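Local atomic coordinates of periplasmic sugar-binding domain protein (Pseudomonas fluorescens Pf-5, PDB entry 3H75), a protein that probably binds a carbohydrate in the periplasm, as a solute-binding protein of the two-domain alpha/beta kind. Residues Val271-Leu285 with Phe319-Tyr333. Numbering follows the deposited sequence.
Sequences VALHDDALGLDARRL and FRGLSAQGKPDSYRY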
loop_
_atom_site.group_PDB
_atom_site.type_symbol
_atom_site.label_atom_id
_atom_site.label_comp_id
_atom_site.label_asym_id
_atom_site.label_seq_id
_atom_site.Cartn_x
_atom_site.Cartn_y
_atom_site.Cartn_z
ATOM N N VAL A 271 8.046 9.059 12.308
ATOM C CA VAL A 271 7.896 10.387 12.897
ATOM C C VAL A 271 7.091 10.211 14.183
ATOM O O VAL A 271 7.428 10.779 15.225
ATOM C CB VAL A 271 7.124 11.356 11.973
ATOM C CG1 VAL A 271 6.824 12.655 12.719
ATOM C CG2 VAL A 271 7.938 11.646 10.724
ATOM N N ALA A 272 6.026 9.417 14.108
ATOM C CA ALA A 272 5.181 9.167 15.270
ATOM C C ALA A 272 5.945 8.455 16.387
ATOM O O ALA A 272 5.806 8.809 17.564
ATOM C CB ALA A 272 3.957 8.348 14.865
ATOM N N LEU A 273 6.747 7.455 16.031
ATOM C CA LEU A 273 7.509 6.724 17.040
ATOM C C LEU A 273 8.590 7.614 17.630
ATOM O O LEU A 273 8.874 7.549 18.828
ATOM C CB LEU A 273 8.126 5.456 16.442
ATOM C CG LEU A 273 7.091 4.410 16.017
ATOM C CD1 LEU A 273 7.802 3.156 15.534
ATOM C CD2 LEU A 273 6.171 4.085 17.184
ATOM N N HIS A 274 9.198 8.438 16.786
ATOM C CA HIS A 274 10.225 9.369 17.236
ATOM C C HIS A 274 9.624 10.255 18.322
ATOM O O HIS A 274 10.236 10.484 19.367
ATOM C CB HIS A 274 10.699 10.217 16.049
ATOM C CG HIS A 274 11.472 11.440 16.438
ATOM N ND1 HIS A 274 10.866 12.599 16.867
ATOM C CD2 HIS A 274 12.805 11.690 16.440
ATOM C CE1 HIS A 274 11.789 13.514 17.113
ATOM N NE2 HIS A 274 12.973 12.987 16.861
ATOM N N ASP A 275 8.413 10.739 18.075
ATOM C CA ASP A 275 7.739 11.600 19.034
ATOM C C ASP A 275 7.293 10.838 20.274
ATOM O O ASP A 275 7.339 11.373 21.379
ATOM C CB ASP A 275 6.547 12.297 18.371
ATOM C CG ASP A 275 6.978 13.405 17.425
ATOM O OD1 ASP A 275 8.198 13.636 17.295
ATOM O OD2 ASP A 275 6.099 14.049 16.816
ATOM N N ASP A 276 6.872 9.588 20.105
ATOM C CA ASP A 276 6.449 8.799 21.258
ATOM C C ASP A 276 7.607 8.643 22.237
ATOM O O ASP A 276 7.421 8.729 23.452
ATOM C CB ASP A 276 5.980 7.409 20.839
ATOM C CG ASP A 276 5.593 6.549 22.029
ATOM O OD1 ASP A 276 4.529 6.804 22.631
ATOM O OD2 ASP A 276 6.362 5.628 22.379
ATOM N N ALA A 277 8.803 8.408 21.702
ATOM C CA ALA A 277 9.988 8.232 22.528
ATOM C C ALA A 277 10.306 9.510 23.293
ATOM O O ALA A 277 10.912 9.463 24.360
ATOM C CB ALA A 277 11.179 7.830 21.662
ATOM N N LEU A 278 9.893 10.647 22.744
ATOM C CA LEU A 278 10.137 11.931 23.389
ATOM C C LEU A 278 9.036 12.281 24.379
ATOM O O LEU A 278 9.101 13.311 25.052
ATOM C CB LEU A 278 10.256 13.039 22.338
ATOM C CG LEU A 278 11.511 12.993 21.466
ATOM C CD1 LEU A 278 11.434 14.058 20.389
ATOM C CD2 LEU A 278 12.742 13.203 22.339
ATOM N N GLY A 279 8.029 11.417 24.473
ATOM C CA GLY A 279 6.929 11.664 25.387
ATOM C C GLY A 279 5.843 12.524 24.766
ATOM O O GLY A 279 4.865 12.871 25.426
ATOM N N LEU A 280 6.020 12.867 23.492
ATOM C CA LEU A 280 5.053 13.683 22.764
ATOM C C LEU A 280 4.002 12.769 22.154
ATOM O O LEU A 280 3.929 12.618 20.934
ATOM C CB LEU A 280 5.755 14.464 21.652
ATOM C CG LEU A 280 6.794 15.496 22.094
ATOM C CD1 LEU A 280 7.569 15.996 20.887
ATOM C CD2 LEU A 280 6.097 16.642 22.805
ATOM N N ASP A 281 3.189 12.160 23.008
ATOM C CA ASP A 281 2.156 11.242 22.546
ATOM C C ASP A 281 0.758 11.710 22.928
ATOM O O ASP A 281 0.423 12.888 22.804
ATOM C CB ASP A 281 2.406 9.853 23.136
ATOM C CG ASP A 281 2.333 9.846 24.650
ATOM O OD1 ASP A 281 3.131 10.563 25.290
ATOM O OD2 ASP A 281 1.474 9.127 25.201
ATOM N N ALA A 282 -0.052 10.759 23.384
ATOM C CA ALA A 282 -1.419 11.016 23.813
ATOM C C ALA A 282 -2.357 11.364 22.665
ATOM O O ALA A 282 -2.128 10.986 21.514
ATOM C CB ALA A 282 -1.436 12.127 24.863
ATOM N N ARG A 283 -3.419 12.088 22.999
ATOM C CA ARG A 283 -4.423 12.492 22.028
ATOM C C ARG A 283 -3.911 13.630 21.162
ATOM O O ARG A 283 -2.714 13.706 20.886
ATOM C CB ARG A 283 -5.706 12.903 22.759
ATOM C CG ARG A 283 -6.447 11.726 23.389
ATOM C CD ARG A 283 -5.549 10.930 24.332
ATOM N NE ARG A 283 -5.994 9.547 24.488
ATOM C CZ ARG A 283 -6.139 8.691 23.479
ATOM N NH1 ARG A 283 -5.879 9.072 22.234
ATOM N NH2 ARG A 283 -6.537 7.448 23.713
ATOM N N ARG A 284 -4.820 14.514 20.758
ATOM C CA ARG A 284 -4.518 15.666 19.910
ATOM C C ARG A 284 -3.697 15.354 18.659
ATOM O O ARG A 284 -4.127 15.649 17.546
ATOM C CB ARG A 284 -3.844 16.794 20.716
ATOM C CG ARG A 284 -2.803 16.365 21.739
ATOM C CD ARG A 284 -3.454 15.956 23.049
ATOM N NE ARG A 284 -3.058 16.843 24.136
ATOM C CZ ARG A 284 -3.285 18.153 24.151
ATOM N NH1 ARG A 284 -3.907 18.741 23.136
ATOM N NH2 ARG A 284 -2.887 18.875 25.183
ATOM N N LEU A 285 -2.522 14.759 18.830
ATOM C CA LEU A 285 -1.685 14.430 17.685
ATOM C C LEU A 285 -2.248 13.269 16.864
ATOM O O LEU A 285 -1.715 12.935 15.803
ATOM C CB LEU A 285 -0.255 14.133 18.143
ATOM C CG LEU A 285 0.509 15.384 18.590
ATOM C CD1 LEU A 285 1.916 15.012 19.028
ATOM C CD2 LEU A 285 0.559 16.386 17.445
ATOM N N PHE A 319 11.484 15.459 7.556
ATOM C CA PHE A 319 10.874 14.669 8.617
ATOM C C PHE A 319 10.994 15.314 9.994
ATOM O O PHE A 319 10.010 15.403 10.726
ATOM C CB PHE A 319 11.492 13.271 8.632
ATOM C CG PHE A 319 11.177 12.459 7.406
ATOM C CD1 PHE A 319 9.933 11.853 7.257
ATOM C CD2 PHE A 319 12.120 12.307 6.398
ATOM C CE1 PHE A 319 9.634 11.103 6.114
ATOM C CE2 PHE A 319 11.831 11.561 5.252
ATOM C CZ PHE A 319 10.584 10.957 5.114
ATOM N N ARG A 320 12.194 15.760 10.352
ATOM C CA ARG A 320 12.381 16.388 11.654
ATOM C C ARG A 320 11.395 17.544 11.791
ATOM O O ARG A 320 10.897 17.825 12.880
ATOM C CB ARG A 320 13.816 16.894 11.813
ATOM C CG ARG A 320 14.136 17.397 13.214
ATOM C CD ARG A 320 15.610 17.744 13.363
ATOM N NE ARG A 320 16.472 16.570 13.252
ATOM C CZ ARG A 320 16.501 15.574 14.134
ATOM N NH1 ARG A 320 15.713 15.601 15.203
ATOM N NH2 ARG A 320 17.319 14.545 13.947
ATOM N N GLY A 321 11.101 18.200 10.670
ATOM C CA GLY A 321 10.164 19.308 10.683
ATOM C C GLY A 321 8.733 18.876 10.949
ATOM O O GLY A 321 7.893 19.686 11.341
ATOM N N LEU A 322 8.448 17.595 10.738
ATOM C CA LEU A 322 7.109 17.067 10.967
ATOM C C LEU A 322 6.907 16.712 12.433
ATOM O O LEU A 322 5.779 16.545 12.891
ATOM C CB LEU A 322 6.872 15.828 10.101
ATOM C CG LEU A 322 6.856 16.074 8.593
ATOM C CD1 LEU A 322 6.687 14.753 7.864
ATOM C CD2 LEU A 322 5.723 17.024 8.239
ATOM N N SER A 323 8.007 16.590 13.168
ATOM C CA SER A 323 7.932 16.262 14.586
ATOM C C SER A 323 7.143 17.326 15.333
ATOM O O SER A 323 7.226 18.513 15.015
ATOM C CB SER A 323 9.336 16.158 15.181
ATOM O OG SER A 323 9.268 15.954 16.582
ATOM N N ALA A 324 6.373 16.894 16.326
ATOM C CA ALA A 324 5.573 17.815 17.121
ATOM C C ALA A 324 6.445 18.516 18.159
ATOM O O ALA A 324 5.967 19.368 18.906
ATOM C CB ALA A 324 4.443 17.061 17.807
ATOM N N GLN A 325 7.726 18.160 18.196
ATOM C CA GLN A 325 8.663 18.753 19.145
ATOM C C GLN A 325 8.787 20.261 18.939
ATOM O O GLN A 325 9.107 20.723 17.840
ATOM C CB GLN A 325 10.045 18.110 19.002
ATOM C CG GLN A 325 11.064 18.602 20.018
ATOM C CD GLN A 325 12.472 18.141 19.698
ATOM O OE1 GLN A 325 13.050 18.534 18.683
ATOM N NE2 GLN A 325 13.033 17.302 20.561
ATOM N N GLY A 326 8.538 21.019 20.003
ATOM C CA GLY A 326 8.632 22.466 19.932
ATOM C C GLY A 326 7.546 23.081 19.075
ATOM O O GLY A 326 7.630 24.248 18.687
ATOM N N LYS A 327 6.519 22.291 18.783
ATOM C CA LYS A 327 5.406 22.741 17.958
ATOM C C LYS A 327 4.283 23.353 18.781
ATOM O O LYS A 327 3.960 22.870 19.867
ATOM C CB LYS A 327 4.828 21.567 17.167
ATOM C CG LYS A 327 4.908 21.716 15.664
ATOM C CD LYS A 327 6.345 21.642 15.189
ATOM C CE LYS A 327 6.419 21.699 13.678
ATOM N NZ LYS A 327 7.824 21.595 13.204
ATOM N N PRO A 328 3.674 24.434 18.272
ATOM C CA PRO A 328 2.576 25.064 19.007
ATOM C C PRO A 328 1.431 24.058 18.972
ATOM O O PRO A 328 1.522 23.052 18.268
ATOM C CB PRO A 328 2.286 26.314 18.180
ATOM C CG PRO A 328 2.618 25.873 16.788
ATOM C CD PRO A 328 3.914 25.121 16.990
ATOM N N ASP A 329 0.361 24.298 19.719
ATOM C CA ASP A 329 -0.733 23.342 19.687
ATOM C C ASP A 329 -1.639 23.627 18.499
ATOM O O ASP A 329 -1.598 24.715 17.925
ATOM C CB ASP A 329 -1.527 23.366 20.991
ATOM C CG ASP A 329 -2.358 22.107 21.186
ATOM O OD1 ASP A 329 -2.515 21.668 22.346
ATOM O OD2 ASP A 329 -2.861 21.554 20.185
ATOM N N SER A 330 -2.445 22.630 18.151
ATOM C CA SER A 330 -3.365 22.666 17.019
ATOM C C SER A 330 -2.549 22.137 15.856
ATOM O O SER A 330 -2.992 22.147 14.706
ATOM C CB SER A 330 -3.865 24.084 16.715
ATOM O OG SER A 330 -2.906 24.831 15.986
ATOM N N TYR A 331 -1.334 21.693 16.170
ATOM C CA TYR A 331 -0.460 21.119 15.162
ATOM C C TYR A 331 -0.880 19.676 15.016
ATOM O O TYR A 331 -0.899 18.925 15.992
ATOM C CB TYR A 331 1.014 21.139 15.583
ATOM C CG TYR A 331 1.913 20.385 14.609
ATOM C CD1 TYR A 331 2.356 20.986 13.427
ATOM C CD2 TYR A 331 2.275 19.056 14.843
ATOM C CE1 TYR A 331 3.133 20.285 12.505
ATOM C CE2 TYR A 331 3.051 18.345 13.924
ATOM C CZ TYR A 331 3.475 18.966 12.759
ATOM O OH TYR A 331 4.238 18.276 11.851
ATOM N N ARG A 332 -1.242 19.303 13.800
ATOM C CA ARG A 332 -1.624 17.939 13.500
ATOM C C ARG A 332 -0.657 17.548 12.401
ATOM O O ARG A 332 -0.284 18.380 11.575
ATOM C CB ARG A 332 -3.070 17.867 13.001
ATOM C CG ARG A 332 -4.107 18.306 14.027
ATOM C CD ARG A 332 -5.494 17.785 13.666
ATOM N NE ARG A 332 -6.518 18.168 14.639
ATOM C CZ ARG A 332 -6.424 17.965 15.950
ATOM N NH1 ARG A 332 -5.348 17.385 16.460
ATOM N NH2 ARG A 332 -7.413 18.334 16.754
ATOM N N TYR A 333 -0.223 16.295 12.402
ATOM C CA TYR A 333 0.710 15.837 11.385
ATOM C C TYR A 333 0.091 16.006 10.003
ATOM O O TYR A 333 -1.025 15.550 9.758
ATOM C CB TYR A 333 1.056 14.369 11.608
ATOM C CG TYR A 333 1.749 14.081 12.919
ATOM C CD1 TYR A 333 2.970 14.676 13.231
ATOM C CD2 TYR A 333 1.208 13.170 13.826
ATOM C CE1 TYR A 333 3.640 14.362 14.410
ATOM C CE2 TYR A 333 1.868 12.850 15.004
ATOM C CZ TYR A 333 3.082 13.446 15.290
ATOM O OH TYR A 333 3.751 13.100 16.442
HETATM O O HOH W 1 2.384 11.922 18.537
HETATM O O HOH W 2 -1.889 14.920 13.917
#
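Asp275 meets Ser323, Ala324 and Tyr333 in a worked example of how one buried carboxylate ties a helix to a loop. Its CB lies 3.5 Å from Tyr333 OH, and CG stands anti to the carbonyl carbon (chi1 -74°), which turns both oxygens toward residues 323-333. OD1 takes Ser323 OG on its syn side at 2.7 Å and His274 ND1, almost exactly in the imidazole plane, on its anti side. OD2 takes Ala324 N on its syn side in a nearly straight bond (2.9 Å, 174°) and Tyr333 OH (2.6 Å) on its anti side, at the edge of that ring. Four donors, all somewhat out of the carboxylate plane, thus fix its rotation and are likely to favour its charged form. An asparagine here would probably leave the two donors on one side without their acceptor, since its amide nitrogen has no lone pair to offer. Beside this network, Leu285 sets CD2 over one face of the Tyr333 ring and presses CD1 on Ala324 CB at a tight 3.5 Å. One water bridges Leu280 O and Tyr333 OH. The contact joins the end of helix 265-277, closed by a Schellman motif at Gly279, to the loop after helix 319-322; Leu273 faces strand 65-69, while His274 and Phe319 touch helix 17-33.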